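Local coordinates for protein endonuclease PI-MtuI (Mycobacterium tuberculosis, PDB 2IMZ) that probably excises itself from a RecA precursor by protein splicing, joining the flanking segments; this construct is the splicing domain, at residues 44-49 with 152-157. The protein carries 1 engineered substitution. Sequence-based numbering, arbitrary orientation.
Sequences PVVSWF and EVEELH. With ZN (zinc ion), chain C.
A classic beta bulge in the curved antiparallel sheet of the intein splicing domain brings Val46 and Ser47 of strand 40-52 opposite Glu152, close to the end of strand 134-153. Three backbone bonds join the two segments through the bulge. Val46 N donates to Glu152 O (2.8 Å), while Glu152 N returns a bond to Ser47 O (3.0 Å). The third, Glu154 N to Pro44 O, pairs the strand with the first residue of the turn beyond it. Glu152 O also takes a CA-H...O contact from Val45 CA at 3.2 Å.

On the face shared by Ser47 and Glu152, the two CB atoms press together at 3.3 Å. Glu152 CG then lies at the edge of the Phe49 ring, 3.6 Å from CE1, with the carboxylate plane turned 74° to the ring. A bend at chi2 (-54°) swings the carboxylate away from strand 40-52 toward the zinc ion. Val45 and Val153 point to the other face of the sheet, where both pack on Val31. Beyond the bulge, toward Pro44, the extended side chain of Glu154 slants across the Pro44 ring and meets Val46 CG1 through its CB.

The turn 154-157 carries His157 back to the same metal, which Glu152 OE1 binds at 2.2 Å. His167 of the second subunit is another ligand, so the zinc ion bridges the two copies in this crystal form. Glu152 OE2 forms a salt bridge with Lys74 of that subunit, so metal and lysine share the carboxylate and would probably keep it ionised. The imidazole of His157 binds the metal through ND1, 2.0 Å from the zinc ion.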
ATOM      1  N   PRO A  44       5.363   7.222 -12.304  1.00 14.76           N
ATOM      2  CA  PRO A  44       6.730   6.945 -11.864  1.00 14.65           C
ATOM      3  C   PRO A  44       6.880   6.353 -10.467  1.00 14.58           C
ATOM      4  O   PRO A  44       6.086   6.636  -9.567  1.00 13.24           O
ATOM      5  CB  PRO A  44       7.395   8.314 -11.971  1.00 17.01           C
ATOM      6  CG  PRO A  44       6.301   9.225 -11.533  1.00 17.38           C
ATOM      7  CD  PRO A  44       5.089   8.673 -12.272  1.00 16.68           C
ATOM      8  N   VAL A  45       7.902   5.519 -10.304  1.00 13.41           N
ATOM      9  CA  VAL A  45       8.208   4.918  -9.015  1.00 13.83           C
ATOM     10  C   VAL A  45       8.941   6.018  -8.252  1.00 15.85           C
ATOM     11  O   VAL A  45       9.853   6.644  -8.797  1.00 16.52           O
ATOM     12  CB  VAL A  45       9.132   3.695  -9.178  1.00 11.97           C
ATOM     13  CG1 VAL A  45       9.588   3.185  -7.813  1.00 11.62           C
ATOM     14  CG2 VAL A  45       8.387   2.591  -9.930  1.00 13.42           C
ATOM     15  N   VAL A  46       8.535   6.259  -7.008  1.00 16.39           N
ATOM     16  CA  VAL A  46       9.144   7.308  -6.196  1.00 16.62           C
ATOM     17  C   VAL A  46       9.826   6.816  -4.921  1.00 17.26           C
ATOM     18  O   VAL A  46      10.562   7.567  -4.277  1.00 18.37           O
ATOM     19  CB  VAL A  46       8.099   8.384  -5.833  1.00 16.58           C
ATOM     20  CG1 VAL A  46       7.659   9.111  -7.097  1.00 17.15           C
ATOM     21  CG2 VAL A  46       6.898   7.749  -5.151  1.00 15.59           C
ATOM     22  N   SER A  47       9.584   5.559  -4.560  1.00 16.29           N
ATOM     23  CA  SER A  47      10.198   4.963  -3.372  1.00 17.70           C
ATOM     24  C   SER A  47      10.542   3.509  -3.661  1.00 16.89           C
ATOM     25  O   SER A  47       9.848   2.843  -4.433  1.00 16.07           O
ATOM     26  CB  SER A  47       9.254   5.029  -2.169  1.00 21.20           C
ATOM     27  OG  SER A  47       8.932   6.364  -1.835  1.00 23.67           O
ATOM     28  N   TRP A  48      11.605   3.023  -3.024  1.00 16.04           N
ATOM     29  CA  TRP A  48      12.089   1.657  -3.219  1.00 15.12           C
ATOM     30  C   TRP A  48      12.309   0.969  -1.875  1.00 16.04           C
ATOM     31  O   TRP A  48      12.932   1.541  -0.977  1.00 15.61           O
ATOM     32  CB  TRP A  48      13.414   1.694  -3.987  1.00 13.89           C
ATOM     33  CG  TRP A  48      13.327   2.433  -5.281  1.00 14.38           C
ATOM     34  CD1 TRP A  48      13.072   1.904  -6.512  1.00 11.77           C
ATOM     35  CD2 TRP A  48      13.424   3.850  -5.465  1.00 14.75           C
ATOM     36  NE1 TRP A  48      13.002   2.902  -7.452  1.00 12.38           N
ATOM     37  CE2 TRP A  48      13.213   4.107  -6.837  1.00 14.64           C
ATOM     38  CE3 TRP A  48      13.666   4.928  -4.601  1.00 17.19           C
ATOM     39  CZ2 TRP A  48      13.238   5.402  -7.371  1.00 17.33           C
ATOM     40  CZ3 TRP A  48      13.690   6.218  -5.131  1.00 16.49           C
ATOM     41  CH2 TRP A  48      13.476   6.441  -6.505  1.00 17.88           C
ATOM     42  N   PHE A  49      11.824  -0.263  -1.741  1.00 16.04           N
ATOM     43  CA  PHE A  49      11.991  -0.987  -0.486  1.00 16.68           C
ATOM     44  C   PHE A  49      12.515  -2.412  -0.629  1.00 16.43           C
ATOM     45  O   PHE A  49      11.988  -3.206  -1.409  1.00 15.22           O
ATOM     46  CB  PHE A  49      10.667  -1.027   0.285  1.00 18.25           C
ATOM     47  CG  PHE A  49      10.012   0.315   0.434  1.00 19.73           C
ATOM     48  CD1 PHE A  49       9.192   0.819  -0.571  1.00 21.91           C
ATOM     49  CD2 PHE A  49      10.240   1.091   1.567  1.00 21.64           C
ATOM     50  CE1 PHE A  49       8.607   2.082  -0.451  1.00 22.48           C
ATOM     51  CE2 PHE A  49       9.660   2.355   1.699  1.00 21.95           C
ATOM     52  CZ  PHE A  49       8.842   2.849   0.684  1.00 22.57           C
ATOM     53  N   GLU A 152       6.880   2.228  -4.456  1.00 13.95           N
ATOM     54  CA  GLU A 152       5.836   3.229  -4.286  1.00 12.80           C
ATOM     55  C   GLU A 152       5.679   3.917  -5.628  1.00 12.99           C
ATOM     56  O   GLU A 152       6.660   4.381  -6.217  1.00 12.46           O
ATOM     57  CB  GLU A 152       6.192   4.272  -3.224  1.00 14.75           C
ATOM     58  CG  GLU A 152       5.802   3.883  -1.810  1.00 17.78           C
ATOM     59  CD  GLU A 152       4.330   3.504  -1.679  1.00 14.17           C
ATOM     60  OE1 GLU A 152       3.437   4.329  -1.997  1.00 18.23           O
ATOM     61  OE2 GLU A 152       4.067   2.369  -1.250  1.00 19.38           O
ATOM     62  N   VAL A 153       4.440   3.962  -6.100  1.00 13.01           N
ATOM     63  CA  VAL A 153       4.089   4.568  -7.376  1.00 13.76           C
ATOM     64  C   VAL A 153       3.335   5.861  -7.107  1.00 14.10           C
ATOM     65  O   VAL A 153       2.306   5.867  -6.433  1.00 13.87           O
ATOM     66  CB  VAL A 153       3.197   3.615  -8.207  1.00 12.83           C
ATOM     67  CG1 VAL A 153       2.786   4.276  -9.517  1.00 13.13           C
ATOM     68  CG2 VAL A 153       3.950   2.320  -8.485  1.00 14.59           C
ATOM     69  N   GLU A 154       3.855   6.956  -7.642  1.00 15.05           N
ATOM     70  CA  GLU A 154       3.236   8.256  -7.445  1.00 16.82           C
ATOM     71  C   GLU A 154       1.736   8.298  -7.731  1.00 16.80           C
ATOM     72  O   GLU A 154       1.256   7.725  -8.714  1.00 14.68           O
ATOM     73  CB  GLU A 154       3.940   9.298  -8.311  1.00 20.81           C
ATOM     74  CG  GLU A 154       3.261  10.654  -8.313  1.00 26.20           C
ATOM     75  CD  GLU A 154       3.867  11.591  -9.330  1.00 29.65           C
ATOM     76  OE1 GLU A 154       5.012  12.033  -9.119  1.00 31.08           O
ATOM     77  OE2 GLU A 154       3.199  11.876 -10.347  1.00 35.10           O
ATOM     78  N   GLU A 155       1.019   8.977  -6.839  1.00 14.75           N
ATOM     79  CA  GLU A 155      -0.424   9.201  -6.926  1.00 14.93           C
ATOM     80  C   GLU A 155      -1.403   8.027  -6.866  1.00 15.91           C
ATOM     81  O   GLU A 155      -2.267   7.983  -5.987  1.00 15.31           O
ATOM     82  CB  GLU A 155      -0.735  10.040  -8.179  1.00 17.59           C
ATOM     83  CG  GLU A 155      -2.224  10.363  -8.358  1.00 17.68           C
ATOM     84  CD  GLU A 155      -2.531  11.129  -9.637  1.00 23.27           C
ATOM     85  OE1 GLU A 155      -1.965  10.791 -10.697  1.00 23.29           O
ATOM     86  OE2 GLU A 155      -3.359  12.065  -9.588  1.00 25.66           O
ATOM     87  N   LEU A 156      -1.276   7.077  -7.787  1.00 13.52           N
ATOM     88  CA  LEU A 156      -2.222   5.970  -7.856  1.00 13.90           C
ATOM     89  C   LEU A 156      -2.011   4.774  -6.932  1.00 13.66           C
ATOM     90  O   LEU A 156      -2.942   4.007  -6.705  1.00 12.50           O
ATOM     91  CB  LEU A 156      -2.347   5.511  -9.308  1.00 13.09           C
ATOM     92  CG  LEU A 156      -2.778   6.665 -10.226  1.00 15.96           C
ATOM     93  CD1 LEU A 156      -2.888   6.183 -11.668  1.00 13.87           C
ATOM     94  CD2 LEU A 156      -4.117   7.216  -9.749  1.00 14.67           C
ATOM     95  N   HIS A 157      -0.802   4.610  -6.411  1.00 13.19           N
ATOM     96  CA  HIS A 157      -0.526   3.527  -5.474  1.00 12.86           C
ATOM     97  C   HIS A 157      -0.796   2.110  -5.959  1.00 12.99           C
ATOM     98  O   HIS A 157      -1.116   1.227  -5.162  1.00 12.11           O
ATOM     99  CB  HIS A 157      -1.304   3.773  -4.176  1.00 15.32           C
ATOM    100  CG  HIS A 157      -0.792   4.936  -3.387  1.00 14.93           C
ATOM    101  ND1 HIS A 157       0.320   4.851  -2.579  1.00 15.12           N
ATOM    102  CD2 HIS A 157      -1.205   6.226  -3.326  1.00 17.74           C
ATOM    103  CE1 HIS A 157       0.573   6.039  -2.056  1.00 14.92           C
ATOM    104  NE2 HIS A 157      -0.337   6.891  -2.494  1.00 16.33           N
TER
HETATM  105 ZN    ZN C 501       1.463   3.378  -1.965  1.00 15.40          ZN